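Local coordinates for core protein VP7 (Bluetongue virus, PDB 1BVP) that forms, as trimers assembled on an inner scaffold of VP3, the 260 capsomers of the bluetongue virus core, at residues I35-Y40 and N59-M64; C65-L70 and Y84-A89; A73-G78 and T283-R288. All blocks are in the same frame, centred on the assembly; numbering follows the deposited sequence.

Contact 1 (I35-Y40 and N59-M64)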
ATOM      1  N   ILE A  35      -7.584  -9.822 -35.665  1.00 10.74           N
ATOM      2  CA  ILE A  35      -6.387 -10.608 -35.946  1.00 13.15           C
ATOM      3  C   ILE A  35      -6.197 -11.803 -35.021  1.00 19.60           C
ATOM      4  O   ILE A  35      -5.890 -12.925 -35.463  1.00 21.55           O
ATOM      5  CB  ILE A  35      -5.140  -9.750 -35.807  1.00 16.67           C
ATOM      6  CG1 ILE A  35      -5.418  -8.403 -36.454  1.00 23.35           C
ATOM      7  CG2 ILE A  35      -3.954 -10.431 -36.505  1.00 18.04           C
ATOM      8  CD1 ILE A  35      -4.261  -7.463 -36.460  1.00 30.90           C
ATOM      9  N   ALA A  36      -6.338 -11.541 -33.728  1.00 21.46           N
ATOM     10  CA  ALA A  36      -6.144 -12.564 -32.721  1.00 16.86           C
ATOM     11  C   ALA A  36      -7.123 -13.700 -32.873  1.00 13.19           C
ATOM     12  O   ALA A  36      -6.732 -14.855 -32.942  1.00 15.77           O
ATOM     13  CB  ALA A  36      -6.242 -11.954 -31.345  1.00 19.00           C
ATOM     14  N   ILE A  37      -8.401 -13.377 -32.981  1.00 14.17           N
ATOM     15  CA  ILE A  37      -9.421 -14.413 -33.101  1.00 12.79           C
ATOM     16  C   ILE A  37      -9.260 -15.209 -34.377  1.00 20.40           C
ATOM     17  O   ILE A  37      -9.481 -16.421 -34.395  1.00 21.79           O
ATOM     18  CB  ILE A  37     -10.819 -13.824 -33.013  1.00 11.68           C
ATOM     19  CG1 ILE A  37     -11.035 -13.272 -31.598  1.00 11.42           C
ATOM     20  CG2 ILE A  37     -11.862 -14.877 -33.356  1.00  8.97           C
ATOM     21  CD1 ILE A  37     -12.387 -12.692 -31.392  1.00 14.32           C
ATOM     22  N   ASN A  38      -8.845 -14.535 -35.442  1.00 22.30           N
ATOM     23  CA  ASN A  38      -8.648 -15.209 -36.701  1.00 19.98           C
ATOM     24  C   ASN A  38      -7.471 -16.216 -36.537  1.00 19.38           C
ATOM     25  O   ASN A  38      -7.646 -17.402 -36.819  1.00 21.80           O
ATOM     26  CB  ASN A  38      -8.453 -14.167 -37.833  1.00 32.85           C
ATOM     27  CG  ASN A  38      -8.197 -14.812 -39.218  1.00 42.71           C
ATOM     28  OD1 ASN A  38      -9.140 -15.201 -39.888  1.00 50.26           O
ATOM     29  ND2 ASN A  38      -6.924 -14.891 -39.653  1.00 38.29           N
ATOM     30  N   ARG A  39      -6.304 -15.788 -36.030  1.00 16.94           N
ATOM     31  CA  ARG A  39      -5.181 -16.729 -35.858  1.00 16.30           C
ATOM     32  C   ARG A  39      -5.588 -17.889 -34.962  1.00 20.66           C
ATOM     33  O   ARG A  39      -5.367 -19.055 -35.271  1.00 21.70           O
ATOM     34  CB  ARG A  39      -3.980 -16.056 -35.229  1.00 21.57           C
ATOM     35  CG  ARG A  39      -2.939 -15.616 -36.196  1.00 35.20           C
ATOM     36  CD  ARG A  39      -2.399 -16.770 -37.005  1.00 45.31           C
ATOM     37  NE  ARG A  39      -1.144 -17.298 -36.485  1.00 50.79           N
ATOM     38  CZ  ARG A  39      -0.353 -18.123 -37.168  1.00 53.39           C
ATOM     39  NH1 ARG A  39      -0.697 -18.512 -38.385  1.00 52.13           N
ATOM     40  NH2 ARG A  39       0.797 -18.540 -36.647  1.00 54.53           N
ATOM     41  N   TYR A  40      -6.232 -17.544 -33.859  1.00 20.51           N
ATOM     42  CA  TYR A  40      -6.669 -18.513 -32.900  1.00 15.94           C
ATOM     43  C   TYR A  40      -7.583 -19.566 -33.510  1.00 16.29           C
ATOM     44  O   TYR A  40      -7.288 -20.752 -33.435  1.00 18.38           O
ATOM     45  CB  TYR A  40      -7.355 -17.804 -31.746  1.00 17.34           C
ATOM     46  CG  TYR A  40      -7.755 -18.744 -30.641  1.00 17.51           C
ATOM     47  CD1 TYR A  40      -6.788 -19.300 -29.785  1.00 17.74           C
ATOM     48  CD2 TYR A  40      -9.089 -19.131 -30.484  1.00 17.81           C
ATOM     49  CE1 TYR A  40      -7.153 -20.228 -28.812  1.00 17.82           C
ATOM     50  CE2 TYR A  40      -9.463 -20.048 -29.515  1.00 18.16           C
ATOM     51  CZ  TYR A  40      -8.497 -20.590 -28.689  1.00 18.70           C
ATOM     52  OH  TYR A  40      -8.878 -21.499 -27.745  1.00 19.58           O
ATOM     53  N   ASN A  59     -18.722 -18.756 -23.553  1.00 15.69           N
ATOM     54  CA  ASN A  59     -17.844 -19.803 -23.060  1.00 13.38           C
ATOM     55  C   ASN A  59     -16.662 -19.974 -23.993  1.00 18.39           C
ATOM     56  O   ASN A  59     -15.492 -20.019 -23.584  1.00 21.03           O
ATOM     57  CB  ASN A  59     -18.584 -21.119 -22.980  1.00 10.22           C
ATOM     58  CG  ASN A  59     -19.504 -21.203 -21.796  1.00 16.15           C
ATOM     59  OD1 ASN A  59     -19.468 -20.378 -20.884  1.00 20.74           O
ATOM     60  ND2 ASN A  59     -20.337 -22.211 -21.796  1.00 21.27           N
ATOM     61  N   GLU A  60     -16.973 -20.017 -25.275  1.00 22.13           N
ATOM     62  CA  GLU A  60     -15.951 -20.209 -26.294  1.00 19.27           C
ATOM     63  C   GLU A  60     -14.895 -19.087 -26.260  1.00 12.29           C
ATOM     64  O   GLU A  60     -13.693 -19.350 -26.376  1.00 11.43           O
ATOM     65  CB  GLU A  60     -16.650 -20.316 -27.646  1.00 27.10           C
ATOM     66  CG  GLU A  60     -15.798 -20.837 -28.754  1.00 39.35           C
ATOM     67  CD  GLU A  60     -15.922 -22.320 -28.932  1.00 48.37           C
ATOM     68  OE1 GLU A  60     -16.278 -23.016 -27.924  1.00 45.91           O
ATOM     69  OE2 GLU A  60     -15.646 -22.763 -30.093  1.00 51.70           O
ATOM     70  N   MET A  61     -15.332 -17.842 -26.073  1.00  9.77           N
ATOM     71  CA  MET A  61     -14.382 -16.730 -26.012  1.00 11.71           C
ATOM     72  C   MET A  61     -13.568 -16.820 -24.728  1.00 15.52           C
ATOM     73  O   MET A  61     -12.351 -16.584 -24.734  1.00 15.64           O
ATOM     74  CB  MET A  61     -15.080 -15.380 -26.060  1.00 10.02           C
ATOM     75  CG  MET A  61     -14.073 -14.243 -26.058  1.00 13.63           C
ATOM     76  SD  MET A  61     -14.809 -12.624 -26.252  1.00 17.14           S
ATOM     77  CE  MET A  61     -14.463 -12.443 -27.962  1.00 19.30           C
ATOM     78  N   PHE A  62     -14.249 -17.160 -23.630  1.00 14.46           N
ATOM     79  CA  PHE A  62     -13.579 -17.317 -22.357  1.00  9.27           C
ATOM     80  C   PHE A  62     -12.522 -18.420 -22.460  1.00 10.62           C
ATOM     81  O   PHE A  62     -11.403 -18.266 -21.947  1.00 16.17           O
ATOM     82  CB  PHE A  62     -14.545 -17.644 -21.231  1.00 12.22           C
ATOM     83  CG  PHE A  62     -13.850 -17.805 -19.917  1.00 14.45           C
ATOM     84  CD1 PHE A  62     -13.346 -16.689 -19.250  1.00 14.80           C
ATOM     85  CD2 PHE A  62     -13.579 -19.072 -19.409  1.00 15.17           C
ATOM     86  CE1 PHE A  62     -12.570 -16.830 -18.103  1.00 17.10           C
ATOM     87  CE2 PHE A  62     -12.802 -19.232 -18.263  1.00 16.31           C
ATOM     88  CZ  PHE A  62     -12.293 -18.112 -17.607  1.00 16.05           C
ATOM     89  N   PHE A  63     -12.855 -19.523 -23.133  1.00  7.36           N
ATOM     90  CA  PHE A  63     -11.888 -20.597 -23.284  1.00  3.16           C
ATOM     91  C   PHE A  63     -10.685 -20.143 -24.069  1.00  6.70           C
ATOM     92  O   PHE A  63      -9.577 -20.608 -23.821  1.00 11.55           O
ATOM     93  CB  PHE A  63     -12.504 -21.801 -23.938  1.00  5.88           C
ATOM     94  CG  PHE A  63     -13.560 -22.460 -23.109  1.00 16.01           C
ATOM     95  CD1 PHE A  63     -13.552 -22.349 -21.717  1.00 17.21           C
ATOM     96  CD2 PHE A  63     -14.572 -23.204 -23.718  1.00 15.93           C
ATOM     97  CE1 PHE A  63     -14.537 -22.971 -20.950  1.00 18.31           C
ATOM     98  CE2 PHE A  63     -15.557 -23.824 -22.954  1.00 16.72           C
ATOM     99  CZ  PHE A  63     -15.546 -23.712 -21.573  1.00 16.63           C
ATOM    100  N   MET A  64     -10.882 -19.180 -24.971  1.00 10.57           N
ATOM    101  CA  MET A  64      -9.772 -18.669 -25.772  1.00 10.19           C
ATOM    102  C   MET A  64      -8.842 -17.901 -24.842  1.00  9.36           C
ATOM    103  O   MET A  64      -7.628 -17.988 -24.941  1.00 11.68           O
ATOM    104  CB  MET A  64     -10.282 -17.745 -26.881  1.00  8.49           C
ATOM    105  CG  MET A  64      -9.151 -17.128 -27.659  1.00 10.40           C
ATOM    106  SD  MET A  64      -9.632 -15.855 -28.782  1.00 14.68           S
ATOM    107  CE  MET A  64     -10.249 -14.518 -27.696  1.00 10.36           C
TER
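Helices 27-44 and 55-73 pass each other almost at a right angle here: the axes of the short segments I35-Y40 and N59-M64 make 88° and come no nearer than 12.1 Å, so the backbones stay apart and long side chains bridge the gap. This is a Met-aromatic contact inside the helical domain of VP7, with Y40 and M64 supplying most of the buried surface. The M64 methylene carbon CG sits over the middle of the Y40 ring, 3.4 Å from its centroid and 10° off the normal, a CH-pi contact. The sulfur SD of M64 lies farther out, 4.2 Å from the same centroid and oblique to the ring. The Y40 ring is swung out with CG anti to the backbone N (chi1 -176°), reaching across the gap until CE2 and CZ also lie against CB and CA of M64. At its far end the Y40 hydroxyl is hydrogen-bonded to D67 and R46. Beside this pair, I37 brings up its CG1-CD1 branch. Helix 2-15 adds V11 and C15 against M64, and the same C15 also touches M61. The I37 carbon CG1 meets M64 SD at 4.1 Å, while its terminal methyl CD1 abuts the M61 methyl CE at 4.0 Å.

Contact 2 (C65-L70 and Y84-A89)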
ATOM      1  N   CYS A  65      -9.430 -17.141 -23.933  1.00 11.73           N
ATOM      2  CA  CYS A  65      -8.660 -16.377 -22.970  1.00 10.05           C
ATOM      3  C   CYS A  65      -7.924 -17.308 -22.004  1.00 14.98           C
ATOM      4  O   CYS A  65      -6.726 -17.108 -21.720  1.00 10.35           O
ATOM      5  CB  CYS A  65      -9.596 -15.484 -22.225  1.00 10.54           C
ATOM      6  SG  CYS A  65     -10.106 -14.111 -23.231  1.00  8.20           S
ATOM      7  N   LEU A  66      -8.624 -18.344 -21.535  1.00 13.59           N
ATOM      8  CA  LEU A  66      -8.017 -19.331 -20.656  1.00 11.26           C
ATOM      9  C   LEU A  66      -6.806 -19.963 -21.354  1.00 15.57           C
ATOM     10  O   LEU A  66      -5.718 -20.058 -20.779  1.00 17.67           O
ATOM     11  CB  LEU A  66      -9.039 -20.390 -20.287  1.00 13.10           C
ATOM     12  CG  LEU A  66      -8.634 -21.491 -19.294  1.00 15.33           C
ATOM     13  CD1 LEU A  66      -7.927 -20.937 -18.080  1.00 12.43           C
ATOM     14  CD2 LEU A  66      -9.899 -22.218 -18.865  1.00 11.51           C
ATOM     15  N   ASP A  67      -6.964 -20.334 -22.621  1.00 16.91           N
ATOM     16  CA  ASP A  67      -5.853 -20.930 -23.369  1.00 17.30           C
ATOM     17  C   ASP A  67      -4.667 -20.004 -23.442  1.00 17.88           C
ATOM     18  O   ASP A  67      -3.520 -20.430 -23.312  1.00 20.43           O
ATOM     19  CB  ASP A  67      -6.266 -21.265 -24.809  1.00 20.62           C
ATOM     20  CG  ASP A  67      -6.838 -22.659 -24.952  1.00 22.87           C
ATOM     21  OD1 ASP A  67      -6.614 -23.509 -24.063  1.00 26.13           O
ATOM     22  OD2 ASP A  67      -7.511 -22.912 -25.968  1.00 23.23           O
ATOM     23  N   MET A  68      -4.955 -18.738 -23.704  1.00 18.40           N
ATOM     24  CA  MET A  68      -3.923 -17.730 -23.841  1.00 15.62           C
ATOM     25  C   MET A  68      -3.216 -17.447 -22.538  1.00 17.59           C
ATOM     26  O   MET A  68      -1.997 -17.278 -22.528  1.00 22.75           O
ATOM     27  CB  MET A  68      -4.522 -16.468 -24.429  1.00 18.42           C
ATOM     28  CG  MET A  68      -4.917 -16.646 -25.880  1.00 17.82           C
ATOM     29  SD  MET A  68      -5.479 -15.123 -26.617  1.00 19.05           S
ATOM     30  CE  MET A  68      -5.279 -15.588 -28.308  1.00 17.21           C
ATOM     31  N   MET A  69      -3.973 -17.405 -21.441  1.00 15.96           N
ATOM     32  CA  MET A  69      -3.407 -17.191 -20.111  1.00  8.12           C
ATOM     33  C   MET A  69      -2.476 -18.393 -19.777  1.00 12.15           C
ATOM     34  O   MET A  69      -1.297 -18.205 -19.505  1.00 10.01           O
ATOM     35  CB  MET A  69      -4.548 -17.068 -19.103  1.00 12.74           C
ATOM     36  CG  MET A  69      -4.153 -16.802 -17.637  1.00 16.29           C
ATOM     37  SD  MET A  69      -3.894 -18.323 -16.685  1.00 17.67           S
ATOM     38  CE  MET A  69      -2.345 -18.010 -15.903  1.00  8.74           C
ATOM     39  N   LEU A  70      -2.958 -19.626 -19.939  1.00  8.21           N
ATOM     40  CA  LEU A  70      -2.124 -20.783 -19.634  1.00  8.25           C
ATOM     41  C   LEU A  70      -0.880 -20.856 -20.485  1.00 10.92           C
ATOM     42  O   LEU A  70       0.201 -21.151 -19.977  1.00 15.28           O
ATOM     43  CB  LEU A  70      -2.916 -22.093 -19.721  1.00  9.75           C
ATOM     44  CG  LEU A  70      -4.144 -22.112 -18.794  1.00 13.95           C
ATOM     45  CD1 LEU A  70      -5.026 -23.291 -19.062  1.00  6.57           C
ATOM     46  CD2 LEU A  70      -3.711 -22.050 -17.321  1.00  9.47           C
ATOM     47  N   TYR A  84     -14.008 -28.125 -21.244  1.00 22.03           N
ATOM     48  CA  TYR A  84     -12.865 -27.403 -21.772  1.00 17.91           C
ATOM     49  C   TYR A  84     -11.661 -28.290 -21.886  1.00 20.83           C
ATOM     50  O   TYR A  84     -11.338 -29.065 -20.972  1.00 28.57           O
ATOM     51  CB  TYR A  84     -12.541 -26.205 -20.872  1.00 14.68           C
ATOM     52  CG  TYR A  84     -11.144 -25.630 -21.052  1.00 19.13           C
ATOM     53  CD1 TYR A  84     -10.849 -24.761 -22.106  1.00 19.84           C
ATOM     54  CD2 TYR A  84     -10.108 -25.962 -20.183  1.00 18.06           C
ATOM     55  CE1 TYR A  84      -9.569 -24.239 -22.297  1.00 15.05           C
ATOM     56  CE2 TYR A  84      -8.809 -25.439 -20.375  1.00 18.18           C
ATOM     57  CZ  TYR A  84      -8.555 -24.583 -21.438  1.00 15.80           C
ATOM     58  OH  TYR A  84      -7.280 -24.116 -21.671  1.00 10.38           O
ATOM     59  N   THR A  85     -10.971 -28.151 -23.006  1.00 22.53           N
ATOM     60  CA  THR A  85      -9.750 -28.901 -23.234  1.00 22.73           C
ATOM     61  C   THR A  85      -8.701 -27.905 -23.688  1.00 21.09           C
ATOM     62  O   THR A  85      -8.905 -27.175 -24.643  1.00 29.79           O
ATOM     63  CB  THR A  85      -9.962 -29.984 -24.278  1.00 26.90           C
ATOM     64  OG1 THR A  85     -11.122 -30.745 -23.903  1.00 38.67           O
ATOM     65  CG2 THR A  85      -8.749 -30.917 -24.339  1.00 19.55           C
ATOM     66  N   GLN A  86      -7.605 -27.824 -22.965  1.00 16.37           N
ATOM     67  CA  GLN A  86      -6.562 -26.885 -23.312  1.00 15.90           C
ATOM     68  C   GLN A  86      -5.914 -27.208 -24.656  1.00 18.38           C
ATOM     69  O   GLN A  86      -5.552 -28.350 -24.915  1.00 23.95           O
ATOM     70  CB  GLN A  86      -5.525 -26.838 -22.181  1.00 12.13           C
ATOM     71  CG  GLN A  86      -4.226 -26.102 -22.484  1.00 19.32           C
ATOM     72  CD  GLN A  86      -3.300 -26.027 -21.281  1.00 20.86           C
ATOM     73  OE1 GLN A  86      -3.488 -26.745 -20.298  1.00 27.01           O
ATOM     74  NE2 GLN A  86      -2.301 -25.163 -21.350  1.00 19.61           N
ATOM     75  N   HIS A  87      -5.728 -26.172 -25.476  1.00 22.72           N
ATOM     76  CA  HIS A  87      -5.110 -26.286 -26.792  1.00 23.48           C
ATOM     77  C   HIS A  87      -3.733 -25.768 -26.754  1.00 24.74           C
ATOM     78  O   HIS A  87      -3.532 -24.570 -26.812  1.00 29.57           O
ATOM     79  CB  HIS A  87      -5.895 -25.500 -27.829  1.00 25.59           C
ATOM     80  CG  HIS A  87      -7.291 -25.987 -27.976  1.00 34.37           C
ATOM     81  ND1 HIS A  87      -7.614 -27.060 -28.781  1.00 40.08           N
ATOM     82  CD2 HIS A  87      -8.418 -25.676 -27.287  1.00 38.72           C
ATOM     83  CE1 HIS A  87      -8.875 -27.404 -28.566  1.00 45.84           C
ATOM     84  NE2 HIS A  87      -9.385 -26.580 -27.665  1.00 45.59           N
ATOM     85  N   MET A  88      -2.788 -26.691 -26.762  1.00 30.74           N
ATOM     86  CA  MET A  88      -1.368 -26.378 -26.709  1.00 32.50           C
ATOM     87  C   MET A  88      -0.865 -25.540 -27.888  1.00 31.94           C
ATOM     88  O   MET A  88       0.141 -24.822 -27.766  1.00 33.21           O
ATOM     89  CB  MET A  88      -0.583 -27.682 -26.600  1.00 39.91           C
ATOM     90  CG  MET A  88      -1.123 -28.615 -25.516  1.00 43.86           C
ATOM     91  SD  MET A  88      -1.003 -27.850 -23.887  1.00 46.83           S
ATOM     92  CE  MET A  88       0.854 -27.517 -23.772  1.00 45.62           C
ATOM     93  N   ALA A  89      -1.566 -25.608 -29.021  1.00 27.50           N
ATOM     94  CA  ALA A  89      -1.175 -24.823 -30.197  1.00 25.98           C
ATOM     95  C   ALA A  89      -1.272 -23.306 -29.970  1.00 26.61           C
ATOM     96  O   ALA A  89      -0.753 -22.527 -30.785  1.00 30.15           O
ATOM     97  CB  ALA A  89      -2.036 -25.201 -31.377  1.00 27.68           C
TER
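D67 and Y84 bury the most surface where helix 55-73 is met by the irregular segment Y84-A89, a helix-loop contact of the helical domain organised round a buried carboxylate. One oxygen of D67, OD1, takes two hydrogen bonds: the hydroxyl OH of Y84 donates to it at 2.6 Å, and the backbone N of H87 donates to it at 3.1 Å with a nearly straight N-H...O angle of 167°. The two donors arrive from opposite faces of the carboxylate plane, so they grip OD1 between them and tie both Y84 and the backbone at H87 to the helix. The other oxygen, OD2, pairs with R46 in a salt bridge, which probably favours the charged form of the acid. The Y84 ring is sandwiched: L66 CD2 lies over the centre of one face, 3.7 Å from the centroid, and the backbone N of Q86 lies nearer the rim of the other. L70 reaches the hydroxyl end of Y84, its methyl CD1 3.5 Å from Y84 OH. At the edge of the H87 imidazole, in its plane, D67 OD2 approaches CD2 to 3.2 Å, with the carboxylate turned 86° from the ring.

Contact 3 (A73-G78 and T283-R288)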
ATOM      1  N   ALA A  73       1.668 -18.237 -19.332  1.00 22.25           N
ATOM      2  CA  ALA A  73       2.183 -18.586 -18.012  1.00 18.21           C
ATOM      3  C   ALA A  73       3.025 -19.851 -18.020  1.00 18.59           C
ATOM      4  O   ALA A  73       3.747 -20.116 -17.064  1.00 27.19           O
ATOM      5  CB  ALA A  73       1.058 -18.718 -17.025  1.00 17.64           C
ATOM      6  N   GLY A  74       2.931 -20.625 -19.092  1.00 15.06           N
ATOM      7  CA  GLY A  74       3.711 -21.847 -19.219  1.00 11.27           C
ATOM      8  C   GLY A  74       3.142 -23.022 -18.454  1.00 15.02           C
ATOM      9  O   GLY A  74       3.838 -23.994 -18.191  1.00 25.88           O
ATOM     10  N   ILE A  75       1.855 -22.958 -18.159  1.00 13.40           N
ATOM     11  CA  ILE A  75       1.155 -23.989 -17.406  1.00 13.01           C
ATOM     12  C   ILE A  75       0.345 -24.952 -18.268  1.00 20.77           C
ATOM     13  O   ILE A  75      -0.243 -24.591 -19.278  1.00 26.26           O
ATOM     14  CB  ILE A  75       0.155 -23.324 -16.442  1.00 11.97           C
ATOM     15  CG1 ILE A  75       0.885 -22.385 -15.490  1.00 11.94           C
ATOM     16  CG2 ILE A  75      -0.690 -24.347 -15.717  1.00  7.85           C
ATOM     17  CD1 ILE A  75      -0.046 -21.552 -14.671  1.00 12.49           C
ATOM     18  N   ASN A  76       0.273 -26.192 -17.824  1.00 29.06           N
ATOM     19  CA  ASN A  76      -0.513 -27.190 -18.508  1.00 25.70           C
ATOM     20  C   ASN A  76      -1.467 -27.701 -17.402  1.00 25.15           C
ATOM     21  O   ASN A  76      -1.036 -28.448 -16.548  1.00 31.83           O
ATOM     22  CB  ASN A  76       0.419 -28.271 -19.048  1.00 30.24           C
ATOM     23  CG  ASN A  76      -0.329 -29.507 -19.559  1.00 45.44           C
ATOM     24  OD1 ASN A  76       0.280 -30.552 -19.745  1.00 52.97           O
ATOM     25  ND2 ASN A  76      -1.648 -29.394 -19.796  1.00 50.71           N
ATOM     26  N   VAL A  77      -2.731 -27.261 -17.398  1.00 19.25           N
ATOM     27  CA  VAL A  77      -3.688 -27.639 -16.363  1.00 18.04           C
ATOM     28  C   VAL A  77      -4.075 -29.082 -16.228  1.00 23.98           C
ATOM     29  O   VAL A  77      -4.501 -29.504 -15.132  1.00 35.41           O
ATOM     30  CB  VAL A  77      -5.076 -26.915 -16.447  1.00 21.39           C
ATOM     31  CG1 VAL A  77      -5.156 -25.793 -15.500  1.00 17.83           C
ATOM     32  CG2 VAL A  77      -5.436 -26.536 -17.850  1.00 19.27           C
ATOM     33  N   GLY A  78      -4.049 -29.822 -17.328  1.00 23.75           N
ATOM     34  CA  GLY A  78      -4.470 -31.208 -17.241  1.00 23.96           C
ATOM     35  C   GLY A  78      -5.972 -31.277 -17.437  1.00 30.29           C
ATOM     36  O   GLY A  78      -6.647 -30.254 -17.613  1.00 34.75           O
ATOM     37  N   THR A 283      -8.093 -22.530  -8.243  1.00 12.10           N
ATOM     38  CA  THR A 283      -7.384 -23.553  -7.487  1.00 13.62           C
ATOM     39  C   THR A 283      -6.629 -24.524  -8.410  1.00 13.37           C
ATOM     40  O   THR A 283      -5.431 -24.778  -8.221  1.00 16.88           O
ATOM     41  CB  THR A 283      -8.355 -24.364  -6.684  1.00 16.05           C
ATOM     42  OG1 THR A 283      -9.070 -23.493  -5.816  1.00 17.22           O
ATOM     43  CG2 THR A 283      -7.628 -25.413  -5.921  1.00  9.15           C
ATOM     44  N   ALA A 284      -7.314 -25.043  -9.430  1.00 12.31           N
ATOM     45  CA  ALA A 284      -6.686 -25.971 -10.382  1.00 10.60           C
ATOM     46  C   ALA A 284      -5.488 -25.368 -11.104  1.00 13.19           C
ATOM     47  O   ALA A 284      -4.486 -26.043 -11.311  1.00 23.49           O
ATOM     48  CB  ALA A 284      -7.700 -26.462 -11.393  1.00 10.31           C
ATOM     49  N   ILE A 285      -5.588 -24.113 -11.519  1.00 12.82           N
ATOM     50  CA  ILE A 285      -4.476 -23.474 -12.200  1.00 12.50           C
ATOM     51  C   ILE A 285      -3.319 -23.256 -11.216  1.00 15.89           C
ATOM     52  O   ILE A 285      -2.171 -23.553 -11.537  1.00 19.30           O
ATOM     53  CB  ILE A 285      -4.914 -22.119 -12.833  1.00 12.50           C
ATOM     54  CG1 ILE A 285      -5.992 -22.351 -13.886  1.00 10.73           C
ATOM     55  CG2 ILE A 285      -3.733 -21.388 -13.433  1.00  4.09           C
ATOM     56  CD1 ILE A 285      -6.689 -21.091 -14.305  1.00 12.20           C
ATOM     57  N   LEU A 286      -3.604 -22.777 -10.009  1.00 18.03           N
ATOM     58  CA  LEU A 286      -2.527 -22.534  -9.048  1.00 14.62           C
ATOM     59  C   LEU A 286      -1.821 -23.820  -8.568  1.00 20.92           C
ATOM     60  O   LEU A 286      -0.640 -23.772  -8.184  1.00 21.68           O
ATOM     61  CB  LEU A 286      -3.023 -21.664  -7.893  1.00  7.50           C
ATOM     62  CG  LEU A 286      -3.242 -20.191  -8.281  1.00  5.92           C
ATOM     63  CD1 LEU A 286      -3.883 -19.400  -7.181  1.00  3.48           C
ATOM     64  CD2 LEU A 286      -1.938 -19.520  -8.724  1.00  2.48           C
ATOM     65  N   ASN A 287      -2.495 -24.974  -8.662  1.00 20.62           N
ATOM     66  CA  ASN A 287      -1.881 -26.266  -8.266  1.00 23.08           C
ATOM     67  C   ASN A 287      -0.689 -26.631  -9.106  1.00 23.22           C
ATOM     68  O   ASN A 287       0.056 -27.537  -8.775  1.00 32.75           O
ATOM     69  CB  ASN A 287      -2.862 -27.441  -8.362  1.00 26.76           C
ATOM     70  CG  ASN A 287      -3.860 -27.448  -7.228  1.00 40.28           C
ATOM     71  OD1 ASN A 287      -3.591 -26.872  -6.163  1.00 48.01           O
ATOM     72  ND2 ASN A 287      -5.020 -28.079  -7.437  1.00 40.45           N
ATOM     73  N   ARG A 288      -0.553 -25.971 -10.238  1.00 24.65           N
ATOM     74  CA  ARG A 288       0.523 -26.249 -11.164  1.00 23.43           C
ATOM     75  C   ARG A 288       1.650 -25.263 -10.954  1.00 25.48           C
ATOM     76  O   ARG A 288       2.548 -25.165 -11.784  1.00 28.93           O
ATOM     77  CB  ARG A 288      -0.021 -26.111 -12.590  1.00 26.56           C
ATOM     78  CG  ARG A 288      -0.416 -27.387 -13.313  1.00 29.19           C
ATOM     79  CD  ARG A 288      -1.617 -28.141 -12.762  1.00 38.44           C
ATOM     80  NE  ARG A 288      -1.209 -29.374 -12.090  1.00 55.97           N
ATOM     81  CZ  ARG A 288      -0.248 -30.208 -12.503  1.00 66.31           C
ATOM     82  NH1 ARG A 288       0.445 -30.009 -13.634  1.00 69.93           N
ATOM     83  NH2 ARG A 288       0.138 -31.177 -11.682  1.00 71.21           N
TER
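The guanidinium of R288 has the carbonyl O of N76 at its edge, near the group's plane, with R288 NH1 3.6 Å from N76 O and no hydrogen bond formed; V77 O lies oblique to it. The chain of R288, bent at chi2 (67°) and again at chi3, carries its methylenes along the loop, with CG 3.5 Å from N76 O. Its first carbon, CB, packs on the I75 methyl CG2 at 3.7 Å. Deeper in, the contact is apolar. I75 and I285 cross at about a right angle, I75 CD1 meeting I285 CG2 at 3.9 Å, and V77 CG1 touches I285 CG1 at the same distance, so I285 divides its two branches between the two loop residues. In I285 the CG2 methyl stands anti to the backbone N and CG1 beside that N (chi1 -62°). The loop starts at G74, the C-prime residue of a Schellman motif that closes helix 55-73, where I75 N bonds back to L70 O. The loop following helix 55-73 lies against the C-terminal end of helix 276-286; L66 and L70 of helix 55-73 also touch I285, and helix 304-323 borders both segments, with T309 beside A73 and L313 beside L286.

Helix 55-73 runs through the set: N59-M64 belongs to contact 1, C65-L70 to contact 2, and the loop of contact 3 begins where the helix ends. Contacts 1 and 2, centres about 10 Å apart, join through a probable hydrogen bond of 2.6 Å between Y40 OH and D67 OD2, and through F63 against Y84. Contacts 2 and 3, centres about 11 Å apart, join through Q86, whose amide probably bonds I75 O through NE2 and V77 N through OE1, both at 3.0 Å, while L70 packs on V77 and I285. Contacts 1 and 3 do not touch; their centres are about 20 Å apart and nearest atoms about 7 Å, with contact 2 between them.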